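Local coordinates for protein MEM-A1 (Soil metagenome, PDB 6E0S) that probably hydrolyses beta-lactam antibiotics as a zinc-dependent, subclass B3 metallo-beta-lactamase from soil, at residues S46-A51 with W176-T181; V84-N89 with V154-L159. One frame throughout, in Å; residues are numbered along the deposited sequence.

Following the chain from its N terminus, strand 48-50 is the first of the four strands involved, and contact 1 sets it against strand 174-182, closing a wide loop of 124 residues. Within it, contact 2 closes a shorter loop of 64 residues between strand 84-88 and strand 153-156, so the two nest and do not cross. Both bring a strand of the seven-stranded sheet against one of the five-stranded sheet, joining the halves of the sandwich at places whose centres lie about 9 Å apart. They also meet directly: W176 NE1 probably hydrogen-bonds N89 O at 3.0 Å, the indole carbon W176 CE3 packs on L88 CD1, and both methyls of L159 lie against backbone oxygens of I50 and A51.

Contact 1. Residues S46-A51 with W176-T181; sequences SAVLIA and WTWRAT
Strand 48-50, carrying V48 and I50, faces strand 174-182, carrying W178, from a different sheet; the backbones are steeply inclined to one another, with nearest CA atoms 8.8 Å apart at I50 and A180 and 10.9 Å apart at V48 and W176. That gap is spanned by side chains alone. I50 and W178 come from opposite directions, and the delta methyl of I50 lands on a face of the indole. I50 CD1 sits 3.5 Å from the centroid of the five-membered ring of W178 and 18° off its normal, a well-centred CH-pi contact. The closest ring atom is W178 CE2, 3.4 Å from I50 CD1. The extended second torsion of I50 (chi2 176°) carries CD1 out from its strand to this position, while I50 CG2 stays farther back, 4.1 Å from W178 NE1. V48 makes the lesser contact: its CG1 reaches W178 CZ2 at 4.0 Å, approaching the six-membered part of the indole at a slant. W178 CG lies between its own backbone N and carbonyl carbon (chi1 66°), and the in-plane edge of the ring meets W176 C of the same strand. The ring's polar atom is satisfied although buried: W178 NE1 donates to T37 OG1 on strand 37-39, a bond that should fix how the indole is rotated over I50. I59 on strand 56-59 and M189 and Y191 on strand 185-192 add further packing round W178. Apolar side chains from two facing sheets, interlocked here with the indole covered on one face by I50 and touched obliquely by V48, form part of the hydrophobic core between the sheets of the alpha-beta/beta-alpha sandwich, the metallo-beta-lactamase fold.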
# COMPACT_ATOMS: atom_id res chain seq x y z
N SER A 46 -4.90 2.14 4.90
CA SER A 46 -4.06 1.20 5.63
C SER A 46 -2.70 1.79 5.96
O SER A 46 -2.17 2.64 5.24
CB SER A 46 -3.85 -0.09 4.82
OG SER A 46 -5.08 -0.76 4.69
N ALA A 47 -2.12 1.28 7.04
CA ALA A 47 -0.69 1.35 7.29
C ALA A 47 -0.35 0.13 8.12
O ALA A 47 -1.15 -0.30 8.95
CB ALA A 47 -0.28 2.64 8.03
N VAL A 48 0.84 -0.42 7.93
CA VAL A 48 1.18 -1.68 8.56
C VAL A 48 2.58 -1.57 9.14
O VAL A 48 3.52 -1.17 8.44
CB VAL A 48 1.08 -2.85 7.55
CG1 VAL A 48 1.82 -4.09 8.10
CG2 VAL A 48 -0.39 -3.15 7.24
N LEU A 49 2.71 -1.95 10.41
CA LEU A 49 3.99 -1.95 11.12
C LEU A 49 4.52 -3.38 11.18
O LEU A 49 3.84 -4.28 11.67
CB LEU A 49 3.83 -1.43 12.54
CG LEU A 49 5.16 -1.35 13.33
CD1 LEU A 49 6.01 -0.22 12.78
CD2 LEU A 49 4.80 -1.12 14.83
N ILE A 50 5.74 -3.59 10.69
CA ILE A 50 6.41 -4.89 10.76
C ILE A 50 7.54 -4.72 11.75
O ILE A 50 8.56 -4.10 11.42
CB ILE A 50 6.93 -5.35 9.39
CG1 ILE A 50 5.85 -5.19 8.32
CG2 ILE A 50 7.44 -6.80 9.49
CD1 ILE A 50 6.30 -5.54 6.84
N ALA A 51 7.38 -5.27 12.93
CA ALA A 51 8.26 -4.91 14.04
C ALA A 51 9.40 -5.91 14.22
O ALA A 51 9.28 -7.09 13.85
CB ALA A 51 7.46 -4.83 15.33
N TRP A 176 3.78 -5.18 -1.69
CA TRP A 176 4.87 -5.65 -0.85
C TRP A 176 4.55 -7.00 -0.21
O TRP A 176 3.44 -7.22 0.28
CB TRP A 176 5.15 -4.61 0.24
CG TRP A 176 5.51 -3.27 -0.29
CD1 TRP A 176 4.65 -2.22 -0.53
CD2 TRP A 176 6.82 -2.80 -0.61
NE1 TRP A 176 5.36 -1.12 -0.97
CE2 TRP A 176 6.69 -1.45 -1.02
CE3 TRP A 176 8.09 -3.39 -0.59
CZ2 TRP A 176 7.80 -0.69 -1.41
CZ3 TRP A 176 9.17 -2.63 -0.97
CH2 TRP A 176 9.02 -1.28 -1.37
N THR A 177 5.52 -7.91 -0.20
CA THR A 177 5.25 -9.25 0.33
C THR A 177 6.33 -9.66 1.35
O THR A 177 7.50 -9.26 1.24
CB THR A 177 5.17 -10.32 -0.77
OG1 THR A 177 6.44 -10.44 -1.40
CG2 THR A 177 4.12 -9.95 -1.85
N TRP A 178 5.91 -10.42 2.36
CA TRP A 178 6.82 -10.90 3.39
C TRP A 178 6.15 -12.07 4.10
O TRP A 178 4.98 -12.36 3.88
CB TRP A 178 7.22 -9.81 4.41
CG TRP A 178 6.11 -9.27 5.29
CD1 TRP A 178 5.95 -9.48 6.63
CD2 TRP A 178 5.05 -8.37 4.91
NE1 TRP A 178 4.86 -8.81 7.10
CE2 TRP A 178 4.28 -8.13 6.06
CE3 TRP A 178 4.66 -7.77 3.70
CZ2 TRP A 178 3.15 -7.30 6.05
CZ3 TRP A 178 3.54 -6.95 3.70
CH2 TRP A 178 2.81 -6.71 4.85
N ARG A 179 6.92 -12.76 4.92
CA ARG A 179 6.37 -13.84 5.73
C ARG A 179 6.41 -13.43 7.19
O ARG A 179 7.41 -12.85 7.64
CB ARG A 179 7.16 -15.15 5.54
CG ARG A 179 6.93 -15.73 4.16
CD ARG A 179 7.33 -17.21 4.07
NE ARG A 179 6.37 -18.09 4.72
CZ ARG A 179 5.28 -18.61 4.14
NH1 ARG A 179 4.98 -18.37 2.87
NH2 ARG A 179 4.49 -19.40 4.84
N ALA A 180 5.33 -13.71 7.92
CA ALA A 180 5.26 -13.50 9.36
C ALA A 180 5.10 -14.86 10.02
O ALA A 180 4.67 -15.82 9.37
CB ALA A 180 4.09 -12.56 9.76
N THR A 181 5.49 -14.94 11.30
CA THR A 181 5.53 -16.21 12.02
C THR A 181 5.04 -16.02 13.44
O THR A 181 5.32 -14.99 14.08
CB THR A 181 6.95 -16.83 12.06
OG1 THR A 181 7.85 -15.92 12.70
CG2 THR A 181 7.48 -17.14 10.66

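Contact 2. Residues V84-N89 with V154-L159; sequences VKLILN and VKLGPL
L86 and K85 of strand 84-88 look across at V154 and L156 of strand 153-156, two strands from the facing sheets of the metallo-beta-lactamase sandwich. Their axes pass 9.1 Å apart and run nearly antiparallel, at 162°, a spacing bridged by side chains. The tight part lies inward, where L86 and V154 reach toward each other tip to tip. L86 CD1 and V154 CG1 approach to 3.5 Å, closer than usual for two methyls. V154 CG1 stands anti to its own backbone N (chi1 179°), which aims this branch at the leucine. L112 on strand 110-114 also packs on V154, extending the apolar contact to a third strand. L86 CD1 touches L156 more loosely, 4.5 Å from L156 CB.

Toward solvent the contact thins. K85 and L156 cross at about a right angle, and the lysine offers only the aliphatic root of its chain: K85 CB lies 3.9 Å from L156 CD2. Beyond it the chain bends at chi2 (-54°) and leads away, ending with K85 NZ hydrogen-bonded to E82 O. L156 also touches I57 of strand 56-59. The same leucine opens the type II' turn that reverses the chain toward strand 159-165, with G157 at the first corner in a positive-phi conformation and P158 at the second. Two backbone bonds close this tight beta-hairpin: L156 N to L159 O at 3.0 Å and L159 N to L156 O at 2.8 Å.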
# COMPACT_ATOMS: atom_id res chain seq x y z
N VAL A 84 11.49 3.03 13.96
CA VAL A 84 11.07 2.74 12.59
C VAL A 84 12.22 3.17 11.69
O VAL A 84 12.56 4.35 11.62
CB VAL A 84 9.78 3.48 12.23
CG1 VAL A 84 9.39 3.22 10.73
CG2 VAL A 84 8.65 3.07 13.21
N LYS A 85 12.79 2.20 10.97
CA LYS A 85 13.96 2.45 10.16
C LYS A 85 13.63 2.71 8.69
O LYS A 85 14.39 3.40 8.00
CB LYS A 85 14.91 1.25 10.26
CG LYS A 85 15.37 0.97 11.68
CD LYS A 85 15.98 2.23 12.31
CE LYS A 85 16.19 2.11 13.80
NZ LYS A 85 16.61 3.44 14.42
N LEU A 86 12.53 2.14 8.20
CA LEU A 86 12.20 2.22 6.78
C LEU A 86 10.72 2.45 6.67
O LEU A 86 9.95 1.84 7.41
CB LEU A 86 12.56 0.92 6.02
CG LEU A 86 14.01 0.46 6.18
CD1 LEU A 86 14.16 -0.99 5.78
CD2 LEU A 86 14.86 1.35 5.27
N ILE A 87 10.33 3.32 5.76
CA ILE A 87 8.92 3.54 5.44
C ILE A 87 8.77 3.19 3.97
O ILE A 87 9.50 3.74 3.14
CB ILE A 87 8.48 4.98 5.72
CG1 ILE A 87 8.54 5.26 7.23
CG2 ILE A 87 7.06 5.18 5.22
CD1 ILE A 87 8.45 6.81 7.59
N LEU A 88 7.88 2.24 3.66
CA LEU A 88 7.66 1.80 2.29
C LEU A 88 6.37 2.41 1.77
O LEU A 88 5.42 2.60 2.54
CB LEU A 88 7.57 0.27 2.19
CG LEU A 88 8.54 -0.55 3.02
CD1 LEU A 88 8.35 -2.09 2.81
CD2 LEU A 88 10.00 -0.09 2.81
N ASN A 89 6.32 2.75 0.49
CA ASN A 89 5.11 3.34 -0.09
C ASN A 89 4.47 2.38 -1.08
O ASN A 89 5.17 1.77 -1.90
CB ASN A 89 5.46 4.67 -0.76
CG ASN A 89 4.25 5.35 -1.41
OD1 ASN A 89 4.36 5.85 -2.53
ND2 ASN A 89 3.12 5.43 -0.69
N VAL A 154 13.91 -5.95 0.68
CA VAL A 154 14.28 -4.99 1.71
C VAL A 154 14.53 -5.76 3.00
O VAL A 154 13.63 -6.45 3.50
CB VAL A 154 13.16 -3.95 1.89
CG1 VAL A 154 13.50 -2.94 2.98
CG2 VAL A 154 12.88 -3.24 0.55
N LYS A 155 15.75 -5.67 3.53
CA LYS A 155 16.18 -6.50 4.65
C LYS A 155 16.43 -5.65 5.89
O LYS A 155 17.10 -4.62 5.81
CB LYS A 155 17.46 -7.26 4.28
CG LYS A 155 17.23 -8.37 3.27
CD LYS A 155 17.30 -9.72 3.97
CE LYS A 155 18.61 -9.85 4.73
NZ LYS A 155 18.75 -11.12 5.47
N LEU A 156 15.90 -6.07 7.03
CA LEU A 156 16.19 -5.42 8.30
C LEU A 156 16.13 -6.49 9.39
O LEU A 156 15.03 -6.92 9.79
CB LEU A 156 15.21 -4.29 8.58
CG LEU A 156 15.35 -3.57 9.91
CD1 LEU A 156 16.69 -2.88 9.99
CD2 LEU A 156 14.19 -2.58 9.98
N GLY A 157 17.29 -6.90 9.87
CA GLY A 157 17.35 -7.97 10.84
C GLY A 157 16.63 -9.21 10.34
O GLY A 157 16.89 -9.70 9.24
N PRO A 158 15.64 -9.68 11.12
CA PRO A 158 14.83 -10.83 10.70
C PRO A 158 13.71 -10.49 9.72
O PRO A 158 12.89 -11.36 9.43
CB PRO A 158 14.24 -11.30 12.03
CG PRO A 158 13.96 -9.91 12.77
CD PRO A 158 15.16 -9.06 12.37
N LEU A 159 13.62 -9.26 9.21
CA LEU A 159 12.56 -8.89 8.29
C LEU A 159 13.08 -8.89 6.87
O LEU A 159 14.19 -8.44 6.60
CB LEU A 159 11.99 -7.50 8.60
CG LEU A 159 11.68 -7.18 10.05
CD1 LEU A 159 11.15 -5.73 10.26
CD2 LEU A 159 10.69 -8.18 10.61